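Local structure of bifunctional protein PutA (Bdellovibrio bacteriovorus, 5UR2) at residues A565-R570 with Q682-P687; I647-V652 with W675-M680; A577-E582 with G592-A597. The protein probably carries out both steps of proline oxidation to glutamate, joining a flavin-dependent proline dehydrogenase to an NAD+-dependent L-glutamate gamma-semialdehyde dehydrogenase. All blocks are in the same frame, centred on the assembly; numbering follows the deposited sequence.

Contact 1 (A565-R570 with Q682-P687)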
# COMPACT_ATOMS: atom_id res chain seq x y z
N ALA B 565 -3.66 -6.37 24.02
CA ALA B 565 -3.94 -7.71 23.51
C ALA B 565 -3.48 -8.80 24.48
O ALA B 565 -4.17 -9.82 24.65
CB ALA B 565 -3.25 -7.91 22.16
N ASP B 566 -2.33 -8.60 25.13
CA ASP B 566 -1.86 -9.58 26.10
C ASP B 566 -2.78 -9.66 27.30
O ASP B 566 -3.07 -10.75 27.79
CB ASP B 566 -0.45 -9.25 26.57
CG ASP B 566 0.57 -9.33 25.45
OD1 ASP B 566 0.33 -10.05 24.46
OD2 ASP B 566 1.58 -8.64 25.54
N ILE B 567 -3.27 -8.51 27.77
CA ILE B 567 -4.20 -8.51 28.89
C ILE B 567 -5.50 -9.20 28.50
O ILE B 567 -6.03 -10.02 29.26
CB ILE B 567 -4.42 -7.07 29.38
CG1 ILE B 567 -3.15 -6.58 30.08
CG2 ILE B 567 -5.68 -6.96 30.25
CD1 ILE B 567 -3.09 -5.08 30.24
N MET B 568 -6.00 -8.92 27.29
CA MET B 568 -7.17 -9.65 26.79
C MET B 568 -6.91 -11.15 26.77
O MET B 568 -7.80 -11.94 27.12
CB MET B 568 -7.55 -9.18 25.39
CG MET B 568 -8.18 -7.80 25.27
SD MET B 568 -8.37 -7.42 23.48
CE MET B 568 -9.22 -5.84 23.58
N THR B 569 -5.71 -11.56 26.35
CA THR B 569 -5.39 -12.98 26.31
C THR B 569 -5.40 -13.58 27.72
O THR B 569 -5.95 -14.67 27.93
CB THR B 569 -4.02 -13.17 25.64
OG1 THR B 569 -4.04 -12.58 24.34
CG2 THR B 569 -3.65 -14.65 25.53
N ARG B 570 -4.84 -12.87 28.69
CA ARG B 570 -4.83 -13.35 30.07
C ARG B 570 -6.25 -13.46 30.64
O ARG B 570 -6.56 -14.40 31.38
CB ARG B 570 -3.98 -12.41 30.92
CG ARG B 570 -3.90 -12.77 32.41
CD ARG B 570 -3.42 -11.53 33.19
NE ARG B 570 -4.48 -10.53 33.33
CZ ARG B 570 -4.26 -9.25 33.62
NH1 ARG B 570 -3.02 -8.81 33.79
NH2 ARG B 570 -5.28 -8.41 33.76
N GLN B 682 -6.78 1.03 30.79
CA GLN B 682 -6.08 1.66 31.90
C GLN B 682 -4.94 0.78 32.39
O GLN B 682 -3.84 1.28 32.66
CB GLN B 682 -7.04 1.98 33.04
CG GLN B 682 -8.08 3.06 32.69
CD GLN B 682 -9.00 3.39 33.87
OE1 GLN B 682 -9.99 2.72 34.12
NE2 GLN B 682 -8.68 4.46 34.58
N GLU B 683 -5.17 -0.53 32.50
CA GLU B 683 -4.11 -1.41 32.98
C GLU B 683 -2.95 -1.49 31.99
O GLU B 683 -1.78 -1.55 32.38
CB GLU B 683 -4.66 -2.81 33.28
CG GLU B 683 -3.61 -3.69 33.92
CD GLU B 683 -4.02 -5.15 34.06
OE1 GLU B 683 -5.22 -5.47 33.89
OE2 GLU B 683 -3.13 -5.98 34.32
N ALA B 684 -3.25 -1.46 30.69
CA ALA B 684 -2.19 -1.51 29.69
C ALA B 684 -1.28 -0.28 29.78
O ALA B 684 -0.11 -0.35 29.37
CB ALA B 684 -2.80 -1.62 28.29
N GLY B 685 -1.79 0.83 30.30
CA GLY B 685 -1.01 2.01 30.56
C GLY B 685 -1.23 3.19 29.63
O GLY B 685 -0.34 4.05 29.53
N PHE B 686 -2.36 3.27 28.94
CA PHE B 686 -2.62 4.42 28.10
C PHE B 686 -2.72 5.67 28.97
O PHE B 686 -3.46 5.67 29.96
CB PHE B 686 -3.90 4.21 27.28
CG PHE B 686 -3.72 3.25 26.13
CD1 PHE B 686 -3.80 1.88 26.34
CD2 PHE B 686 -3.48 3.70 24.85
CE1 PHE B 686 -3.64 0.99 25.30
CE2 PHE B 686 -3.31 2.82 23.80
CZ PHE B 686 -3.39 1.46 24.03
N PRO B 687 -2.00 6.75 28.63
CA PRO B 687 -2.02 7.95 29.48
C PRO B 687 -3.41 8.54 29.60
O PRO B 687 -4.27 8.37 28.73
CB PRO B 687 -1.09 8.93 28.74
CG PRO B 687 -0.30 8.12 27.81
CD PRO B 687 -1.17 6.93 27.44
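With CG anti to the backbone N in both residues, Arg570 and Glu683 reach out from their helices from opposite directions; Arg570 then bends at chi3 (75°), presenting its guanidinium end-on to the carboxylate of an otherwise extended Glu683. This is a helix-helix contact in the aldehyde dehydrogenase part of the protein, between the last turn of helix 554-570 and the end of helix 671-684, which finishes in a Schellman motif at Gly685.

The salt bridge is bidentate. Arg570 NH1 donates to Glu683 OE2 at 2.9 Å, and Arg570 NH2 donates to Glu683 OE1 at 2.9 Å, so each of the two terminal nitrogens has its own oxygen. Guanidinium and carboxylate planes lie only 21° apart. Glu683 OE1 is engaged through its syn lone pair, whereas OE2 is met on its syn side with the donor somewhat out of the carboxylate plane. Two bonds to one flat group restrict its rotation. Long, flexible charged residues suit this solvent-exposed edge of the helix pair, where their ends can meet across the gap between helices.

Beneath the bridge the contact is apolar. Ile567 directs CG1 beside its backbone N, and its terminal CD1 rests against the backbone of the opposite helix, 3.7 Å from Ala684 N. The small methyl of Ala684 permits this close approach, with its CB 4.0 Å from Ile567 CD1, while the beta-branched isoleucine also packs on Met680 in the buried layer. Gly685 follows with a positive phi of 107°, a conformation glycine adopts without steric cost, and its N makes a weak bond to Gln682 O. The aliphatic stem of Glu683 also borders the isoleucine: its CG lies 4.0 Å from Ile567 CD1.

Contact 2 (I647-V652 with W675-M680)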
# COMPACT_ATOMS: atom_id res chain seq x y z
N ILE B 647 -15.55 -5.17 17.82
CA ILE B 647 -15.71 -4.02 16.93
C ILE B 647 -15.30 -2.73 17.66
O ILE B 647 -14.51 -1.93 17.14
CB ILE B 647 -17.15 -3.95 16.39
CG1 ILE B 647 -17.36 -5.11 15.40
CG2 ILE B 647 -17.40 -2.59 15.75
CD1 ILE B 647 -18.75 -5.16 14.72
N LEU B 648 -15.79 -2.56 18.88
CA LEU B 648 -15.37 -1.44 19.72
C LEU B 648 -13.84 -1.39 19.86
O LEU B 648 -13.23 -0.34 19.66
CB LEU B 648 -16.04 -1.56 21.09
CG LEU B 648 -15.60 -0.56 22.16
CD1 LEU B 648 -15.95 0.87 21.75
CD2 LEU B 648 -16.16 -0.91 23.52
N ALA B 649 -13.21 -2.53 20.17
CA ALA B 649 -11.75 -2.52 20.33
C ALA B 649 -11.02 -2.19 19.02
O ALA B 649 -10.02 -1.46 19.02
CB ALA B 649 -11.25 -3.86 20.86
N GLY B 650 -11.50 -2.72 17.89
CA GLY B 650 -10.89 -2.40 16.61
C GLY B 650 -10.94 -0.91 16.29
O GLY B 650 -9.96 -0.33 15.81
N MET B 651 -12.10 -0.28 16.51
CA MET B 651 -12.21 1.16 16.27
C MET B 651 -11.26 1.93 17.19
O MET B 651 -10.51 2.81 16.75
CB MET B 651 -13.65 1.63 16.48
CG MET B 651 -14.68 1.10 15.48
SD MET B 651 -16.38 1.43 16.09
CE MET B 651 -17.31 1.44 14.57
N VAL B 652 -11.25 1.58 18.49
CA VAL B 652 -10.47 2.33 19.47
C VAL B 652 -8.97 2.17 19.23
O VAL B 652 -8.21 3.15 19.29
CB VAL B 652 -10.86 1.92 20.90
CG1 VAL B 652 -9.91 2.55 21.94
CG2 VAL B 652 -12.26 2.36 21.22
N TRP B 675 -16.96 -1.52 29.64
CA TRP B 675 -16.32 -1.18 30.91
C TRP B 675 -15.11 -2.07 31.14
O TRP B 675 -14.03 -1.58 31.50
CB TRP B 675 -17.37 -1.32 32.02
CG TRP B 675 -16.94 -1.35 33.46
CD1 TRP B 675 -16.96 -2.43 34.29
CD2 TRP B 675 -16.52 -0.23 34.26
NE1 TRP B 675 -16.57 -2.07 35.56
CE2 TRP B 675 -16.29 -0.72 35.57
CE3 TRP B 675 -16.31 1.13 34.01
CZ2 TRP B 675 -15.85 0.10 36.61
CZ3 TRP B 675 -15.88 1.95 35.05
CH2 TRP B 675 -15.65 1.42 36.33
N GLY B 676 -15.24 -3.37 30.85
CA GLY B 676 -14.08 -4.24 30.91
C GLY B 676 -12.97 -3.79 29.97
O GLY B 676 -11.79 -3.82 30.33
N LEU B 677 -13.33 -3.33 28.76
CA LEU B 677 -12.31 -2.83 27.84
C LEU B 677 -11.58 -1.62 28.42
O LEU B 677 -10.35 -1.53 28.33
CB LEU B 677 -12.93 -2.47 26.48
CG LEU B 677 -11.96 -1.84 25.46
CD1 LEU B 677 -10.83 -2.78 25.03
CD2 LEU B 677 -12.70 -1.32 24.22
N MET B 678 -12.33 -0.68 29.01
CA MET B 678 -11.69 0.51 29.56
C MET B 678 -10.73 0.16 30.70
O MET B 678 -9.64 0.75 30.81
CB MET B 678 -12.77 1.49 30.05
CG MET B 678 -12.21 2.84 30.52
SD MET B 678 -11.33 3.67 29.21
CE MET B 678 -10.37 4.87 30.15
N LYS B 679 -11.09 -0.80 31.54
CA LYS B 679 -10.22 -1.20 32.65
C LYS B 679 -8.92 -1.81 32.13
O LYS B 679 -7.85 -1.62 32.74
CB LYS B 679 -10.96 -2.19 33.56
CG LYS B 679 -12.01 -1.50 34.43
CD LYS B 679 -11.35 -0.37 35.23
CE LYS B 679 -12.34 0.63 35.79
NZ LYS B 679 -11.65 1.91 36.20
N MET B 680 -9.01 -2.57 31.04
CA MET B 680 -7.81 -3.14 30.44
C MET B 680 -6.98 -2.06 29.77
O MET B 680 -5.74 -2.08 29.85
CB MET B 680 -8.20 -4.23 29.43
CG MET B 680 -8.98 -5.41 30.02
SD MET B 680 -9.20 -6.79 28.87
CE MET B 680 -10.38 -6.17 27.68
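Leu648 and Leu677 make the tight part of this contact, their branched ends meeting at an oblique angle. The methyl CD2 of Leu677 touches two atoms of its partner at once, lying 3.6 Å from Leu648 CD2 and 3.6 Å from Leu648 CG. In both leucines CG stands anti to the backbone N (chi1 174° in Leu648, 176° in Leu677), which extends each isobutyl group from its helix toward the other.

Beside this pair the fit relaxes. Ala649 offers only a methyl, and Leu677 CD1 is 4.3 Å from Ala649 CB, a looser van der Waals approach. The nearest pair of CA atoms is nevertheless here, those of Ala649 and Leu677, 7.5 Å apart, a spacing that the small alanine suits. Val652, one turn beyond Leu648, also faces the opposing segment but stays 4.8 Å from it at its nearest side-chain atom, and packs on Met664.

The two helices belong to the Rossmann-like NAD+-binding domain of the aldehyde dehydrogenase. Helix 646-657 is part of the beta-alpha-beta crossover between the parallel strands 623-638 and 661-665, and helix 671-684 follows the second of these. Met664 of strand 661-665 underlies Leu648, Val652 and Met678, so the leucine pair is continuous with the packing of helices on the sheet.

No hydrogen bond joins the segments, as befits a buried interface of hydrocarbon. On the far, partly solvent-exposed side of helix 671-684 the character changes: Trp675 points away from helix 646-657 and packs on valines of strand 495-501, while Lys679 runs over one face of its indole, placing CE 3.4 Å above the ring plane and carrying NZ on to a salt bridge with Glu505.

Contact 3 (A577-E582 with G592-A597)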
# COMPACT_ATOMS: atom_id res chain seq x y z
N ALA B 577 -17.30 -14.61 29.72
CA ALA B 577 -18.44 -14.67 30.62
C ALA B 577 -19.26 -13.39 30.58
O ALA B 577 -20.50 -13.44 30.57
CB ALA B 577 -17.97 -14.98 32.05
N THR B 578 -18.59 -12.23 30.49
CA THR B 578 -19.32 -10.96 30.44
C THR B 578 -20.23 -10.90 29.21
O THR B 578 -21.37 -10.41 29.29
CB THR B 578 -18.36 -9.78 30.43
OG1 THR B 578 -17.45 -9.91 31.52
CG2 THR B 578 -19.14 -8.43 30.53
N GLN B 579 -19.72 -11.33 28.07
CA GLN B 579 -20.51 -11.32 26.85
C GLN B 579 -21.63 -12.34 26.90
O GLN B 579 -22.73 -12.09 26.39
CB GLN B 579 -19.61 -11.57 25.64
CG GLN B 579 -18.50 -10.58 25.53
CD GLN B 579 -17.96 -10.52 24.13
OE1 GLN B 579 -18.58 -11.07 23.21
NE2 GLN B 579 -16.81 -9.89 23.95
N VAL B 580 -21.38 -13.50 27.50
CA VAL B 580 -22.45 -14.49 27.64
C VAL B 580 -23.62 -13.90 28.43
O VAL B 580 -24.78 -13.99 28.03
CB VAL B 580 -21.92 -15.77 28.30
CG1 VAL B 580 -23.07 -16.67 28.75
CG2 VAL B 580 -21.03 -16.51 27.31
N LEU B 581 -23.31 -13.23 29.55
CA LEU B 581 -24.37 -12.80 30.46
C LEU B 581 -25.02 -11.48 30.02
O LEU B 581 -26.24 -11.34 30.09
CB LEU B 581 -23.83 -12.68 31.89
CG LEU B 581 -23.39 -13.97 32.58
CD1 LEU B 581 -22.70 -13.67 33.88
CD2 LEU B 581 -24.62 -14.83 32.85
N GLU B 582 -24.22 -10.49 29.56
CA GLU B 582 -24.79 -9.18 29.25
C GLU B 582 -25.43 -9.14 27.87
O GLU B 582 -26.45 -8.47 27.68
CB GLU B 582 -23.73 -8.08 29.35
CG GLU B 582 -24.32 -6.70 29.22
CD GLU B 582 -23.28 -5.59 29.06
OE1 GLU B 582 -22.14 -5.88 28.66
OE2 GLU B 582 -23.60 -4.42 29.35
N GLY B 592 -15.04 -16.32 19.98
CA GLY B 592 -14.65 -15.72 18.72
C GLY B 592 -14.57 -14.20 18.81
O GLY B 592 -13.72 -13.58 18.16
N ASP B 593 -15.44 -13.59 19.63
CA ASP B 593 -15.41 -12.14 19.81
C ASP B 593 -14.10 -11.69 20.46
O ASP B 593 -13.49 -10.70 20.03
CB ASP B 593 -16.60 -11.67 20.65
CG ASP B 593 -16.95 -10.19 20.39
OD1 ASP B 593 -17.71 -9.92 19.45
OD2 ASP B 593 -16.43 -9.29 21.10
N ILE B 594 -13.66 -12.40 21.50
CA ILE B 594 -12.39 -12.06 22.14
C ILE B 594 -11.24 -12.23 21.15
O ILE B 594 -10.32 -11.40 21.08
CB ILE B 594 -12.16 -12.91 23.40
CG1 ILE B 594 -13.42 -12.93 24.28
CG2 ILE B 594 -10.97 -12.41 24.16
CD1 ILE B 594 -14.00 -11.58 24.59
N GLY B 595 -11.26 -13.32 20.37
CA GLY B 595 -10.20 -13.54 19.40
C GLY B 595 -10.12 -12.43 18.37
O GLY B 595 -9.03 -11.95 18.03
N GLU B 596 -11.27 -11.99 17.87
CA GLU B 596 -11.29 -10.89 16.92
C GLU B 596 -10.75 -9.61 17.55
O GLU B 596 -10.00 -8.87 16.90
CB GLU B 596 -12.71 -10.69 16.37
CG GLU B 596 -12.82 -9.69 15.20
CD GLU B 596 -14.25 -9.53 14.65
OE1 GLU B 596 -14.66 -8.40 14.39
OE2 GLU B 596 -14.95 -10.53 14.45
N ALA B 597 -11.09 -9.35 18.83
CA ALA B 597 -10.59 -8.14 19.49
C ALA B 597 -9.08 -8.17 19.61
O ALA B 597 -8.41 -7.17 19.34
CB ALA B 597 -11.22 -7.97 20.88
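Two consecutive helices of the aldehyde dehydrogenase NAD+-binding domain, 572-583 and 587-611, are joined here by a buried polar bond from Gln579 to Asp593. Gln579 is extended beyond CG and reaches across the space between the helices, where its NE2 donates to Asp593 OD2 at 2.9 Å. The side chains meet at about a right angle, and the amide and carboxylate planes are turned 77° against each other. NE2 does not lie in the carboxylate plane but comes from above it, 45° out of plane.

Asp593 holds CG anti to its backbone N (chi1 -156°), which carries the carboxylate toward the loop ending at Leu645 and the first residue of helix 646-657, as well as toward the glutamine. There OD2 also accepts from the backbone nitrogens of Leu645 and Ala646, while OD1 forms a salt bridge with Lys585. Three N-H groups therefore converge on one oxygen, and the lysine probably offsets the buried charge; together with the helix N terminus they would be expected to favour the ionised carboxylate. Aspartate suits this place because its short chain keeps both oxygens close to its own helix while still meeting partners from three parts of the chain.

Glutamine suits the other side: it is long enough to span the gap and brings a neutral donor to an anion without adding a second charge. Its OE1 lies alongside the aspartate methylene, 3.3 Å from Asp593 CB. The neighbouring Ile594 slides past Gln579 in the opposite direction, giving the amide an apolar flank. With CG1 placed beside the isoleucine backbone N, the terminal methyl Ile594 CD1 comes within 3.3 Å of Gln579 NE2.

How the contacts relate
From the N terminus, helix 554-570 supplies the first half of contact 1, whose partner comes more than a hundred residues later. Within that long loop the chain closes contact 3 first, a short link between successive helices 572-583 and 587-611. It then runs through the sheet and closes contact 2 across strand 661-665. Contacts 3 and 2 follow in series, both enclosed by contact 1, and none cross. Contacts 1 and 2 share helix 671-684. Met568 connects all three places, touching Met680, Leu677, Ala649 and Ala597, while Ala649 and Ala597 meet directly. Together, these contacts tie helices 554-570, 572-583 and 587-611 to helices 646-657 and 671-684, which flank strand 661-665 in the chain.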